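Local coordinates for protein profilin (Schizosaccharomyces pombe, PDB 3D9Y) that binds monomeric actin, damping filament assembly at high concentration and promoting it at low, and is essential for cytokinesis in fission yeast, at residues Val91-Cys96 and Ala117-Leu122. Residues are numbered along the deposited sequence; the frame is centred on the assembly and turned at random.
Sequences VATKLC and ALADYL
T93 OG1 is gripped twice: it accepts the backbone N-H of C96 at 2.9 Å from C96 N, a bent bond (141°) that makes an ST motif, and it is also hydrogen-bonded to O of Y127, the last residue of the chain. These two bonds hold the T93 side chain in one rotation, with OG1 between the backbone N and the carbonyl carbon (chi1 68°), and that turns CG2 to the helix. T93 CG2 lies 3.6 Å from A119 O and 3.8 Å from A119 CB, and 4.1 Å from L122 CB. V91, in strand 86-92, meets the same alanine with one branch: V91 CG1, anti to the backbone N (chi1 -174°), comes to 3.5 Å from A119 CB, a tight carbon pair. A119 CB is thus met by two methyls, and its small size is consistent with the close approach of turn and helix, T93 CA to A119 CA 5.8 Å. The backbone hydrogen bond from T93 N to C96 O closes the turn between antiparallel strands 86-92 and 96-102. Here the C-terminal helix 108-125 of the profilin fold packs on the central sheet: L98 of strand 96-102 touches A119 and L122, and Y6 of helix 3-12 also reaches L122.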
ATOM      1  N   VAL A  91       0.801   3.331   2.336  1.00 12.80           N
ATOM      2  CA  VAL A  91       1.002   4.705   2.775  1.00 13.28           C
ATOM      3  C   VAL A  91      -0.308   5.476   2.652  1.00 13.44           C
ATOM      4  O   VAL A  91      -0.922   5.522   1.580  1.00 13.38           O
ATOM      5  CB  VAL A  91       2.108   5.398   1.981  1.00 13.54           C
ATOM      6  CG1 VAL A  91       2.399   6.777   2.566  1.00 13.45           C
ATOM      7  CG2 VAL A  91       3.380   4.552   1.997  1.00 13.39           C
ATOM      8  N   ALA A  92      -0.727   6.080   3.759  1.00 13.80           N
ATOM      9  CA  ALA A  92      -1.989   6.820   3.800  1.00 13.86           C
ATOM     10  C   ALA A  92      -1.806   8.296   3.435  1.00 14.30           C
ATOM     11  O   ALA A  92      -0.851   8.949   3.868  1.00 14.47           O
ATOM     12  CB  ALA A  92      -2.618   6.682   5.185  1.00 14.32           C
ATOM     13  N   THR A  93      -2.727   8.811   2.628  1.00 14.30           N
ATOM     14  CA  THR A  93      -2.808  10.244   2.320  1.00 14.43           C
ATOM     15  C   THR A  93      -4.008  10.808   3.085  1.00 14.57           C
ATOM     16  O   THR A  93      -4.510  10.162   4.008  1.00 14.94           O
ATOM     17  CB  THR A  93      -2.931  10.500   0.791  1.00 14.56           C
ATOM     18  OG1 THR A  93      -4.193  10.029   0.297  1.00 15.18           O
ATOM     19  CG2 THR A  93      -1.814   9.818   0.037  1.00 15.15           C
ATOM     20  N   LYS A  94      -4.477  12.000   2.723  1.00 14.50           N
ATOM     21  CA  LYS A  94      -5.637  12.574   3.392  1.00 14.54           C
ATOM     22  C   LYS A  94      -6.879  11.728   3.136  1.00 14.38           C
ATOM     23  O   LYS A  94      -7.642  11.440   4.057  1.00 14.51           O
ATOM     24  CB  LYS A  94      -5.870  14.016   2.931  1.00 14.41           C
ATOM     25  CG  LYS A  94      -6.875  14.773   3.782  1.00 15.01           C
ATOM     26  CD  LYS A  94      -7.059  16.212   3.320  1.00 15.10           C
ATOM     27  CE  LYS A  94      -7.978  16.310   2.108  1.00 15.32           C
ATOM     28  NZ  LYS A  94      -8.231  17.721   1.682  1.00 15.11           N
ATOM     29  N   LEU A  95      -7.062  11.323   1.884  1.00 14.41           N
ATOM     30  CA  LEU A  95      -8.266  10.627   1.446  1.00 14.50           C
ATOM     31  C   LEU A  95      -8.054   9.180   0.987  1.00 14.61           C
ATOM     32  O   LEU A  95      -9.030   8.457   0.789  1.00 14.07           O
ATOM     33  CB  LEU A  95      -8.917  11.420   0.307  1.00 14.26           C
ATOM     34  CG  LEU A  95      -9.276  12.878   0.616  1.00 14.15           C
ATOM     35  CD1 LEU A  95      -9.927  13.521  -0.594  1.00 13.44           C
ATOM     36  CD2 LEU A  95     -10.185  12.998   1.834  1.00 14.11           C
ATOM     37  N   CYS A  96      -6.798   8.751   0.817  1.00 15.17           N
ATOM     38  CA  CYS A  96      -6.509   7.408   0.292  1.00 15.65           C
ATOM     39  C   CYS A  96      -5.350   6.672   0.974  1.00 14.90           C
ATOM     40  O   CYS A  96      -4.643   7.225   1.835  1.00 14.05           O
ATOM     41  CB  CYS A  96      -6.271   7.453  -1.224  1.00 16.72           C
ATOM     42  SG  CYS A  96      -6.234   9.117  -1.962  1.00 23.78           S
ATOM     43  N   ALA A 117       6.755   9.082  -1.681  1.00 11.42           N
ATOM     44  CA  ALA A 117       6.847  10.300  -2.489  1.00 11.83           C
ATOM     45  C   ALA A 117       5.544  10.553  -3.227  1.00 12.21           C
ATOM     46  O   ALA A 117       5.050  11.690  -3.245  1.00 12.49           O
ATOM     47  CB  ALA A 117       8.007  10.193  -3.459  1.00 10.85           C
ATOM     48  N   LEU A 118       4.965   9.508  -3.820  1.00 12.46           N
ATOM     49  CA  LEU A 118       3.674   9.645  -4.495  1.00 12.65           C
ATOM     50  C   LEU A 118       2.587  10.072  -3.495  1.00 12.51           C
ATOM     51  O   LEU A 118       1.721  10.859  -3.823  1.00 12.91           O
ATOM     52  CB  LEU A 118       3.274   8.352  -5.225  1.00 13.13           C
ATOM     53  CG  LEU A 118       2.128   8.458  -6.223  1.00 13.68           C
ATOM     54  CD1 LEU A 118       2.443   9.473  -7.343  1.00 15.55           C
ATOM     55  CD2 LEU A 118       1.765   7.090  -6.796  1.00 14.30           C
ATOM     56  N   ALA A 119       2.645   9.541  -2.280  1.00 12.10           N
ATOM     57  CA  ALA A 119       1.721   9.944  -1.210  1.00 11.89           C
ATOM     58  C   ALA A 119       1.867  11.426  -0.841  1.00 11.90           C
ATOM     59  O   ALA A 119       0.874  12.147  -0.745  1.00 11.66           O
ATOM     60  CB  ALA A 119       1.931   9.068   0.009  1.00 11.65           C
ATOM     61  N   ASP A 120       3.112  11.867  -0.652  1.00 11.86           N
ATOM     62  CA  ASP A 120       3.420  13.266  -0.352  1.00 12.55           C
ATOM     63  C   ASP A 120       2.926  14.194  -1.445  1.00 12.88           C
ATOM     64  O   ASP A 120       2.394  15.259  -1.157  1.00 13.21           O
ATOM     65  CB  ASP A 120       4.924  13.457  -0.171  1.00 13.03           C
ATOM     66  CG  ASP A 120       5.429  12.951   1.158  1.00 16.15           C
ATOM     67  OD1 ASP A 120       4.609  12.785   2.093  1.00 19.87           O
ATOM     68  OD2 ASP A 120       6.659  12.734   1.279  1.00 18.85           O
ATOM     69  N   TYR A 121       3.144  13.793  -2.696  1.00 12.73           N
ATOM     70  CA  TYR A 121       2.588  14.515  -3.861  1.00 12.31           C
ATOM     71  C   TYR A 121       1.076  14.656  -3.737  1.00 12.26           C
ATOM     72  O   TYR A 121       0.544  15.759  -3.778  1.00 11.78           O
ATOM     73  CB  TYR A 121       2.943  13.795  -5.154  1.00 12.05           C
ATOM     74  CG  TYR A 121       2.309  14.352  -6.406  1.00 11.89           C
ATOM     75  CD1 TYR A 121       2.827  15.481  -7.034  1.00 11.74           C
ATOM     76  CD2 TYR A 121       1.213  13.730  -6.999  1.00 11.77           C
ATOM     77  CE1 TYR A 121       2.258  15.980  -8.203  1.00 11.34           C
ATOM     78  CE2 TYR A 121       0.642  14.219  -8.157  1.00 11.67           C
ATOM     79  CZ  TYR A 121       1.173  15.342  -8.771  1.00 11.31           C
ATOM     80  OH  TYR A 121       0.612  15.832  -9.934  1.00 11.65           O
ATOM     81  N   LEU A 122       0.392  13.533  -3.558  1.00 12.39           N
ATOM     82  CA  LEU A 122      -1.050  13.542  -3.439  1.00 12.76           C
ATOM     83  C   LEU A 122      -1.521  14.391  -2.252  1.00 12.81           C
ATOM     84  O   LEU A 122      -2.524  15.092  -2.370  1.00 12.34           O
ATOM     85  CB  LEU A 122      -1.610  12.122  -3.364  1.00 12.69           C
ATOM     86  CG  LEU A 122      -1.542  11.332  -4.674  1.00 13.14           C
ATOM     87  CD1 LEU A 122      -1.831   9.865  -4.420  1.00 12.84           C
ATOM     88  CD2 LEU A 122      -2.502  11.894  -5.716  1.00 12.65           C
TER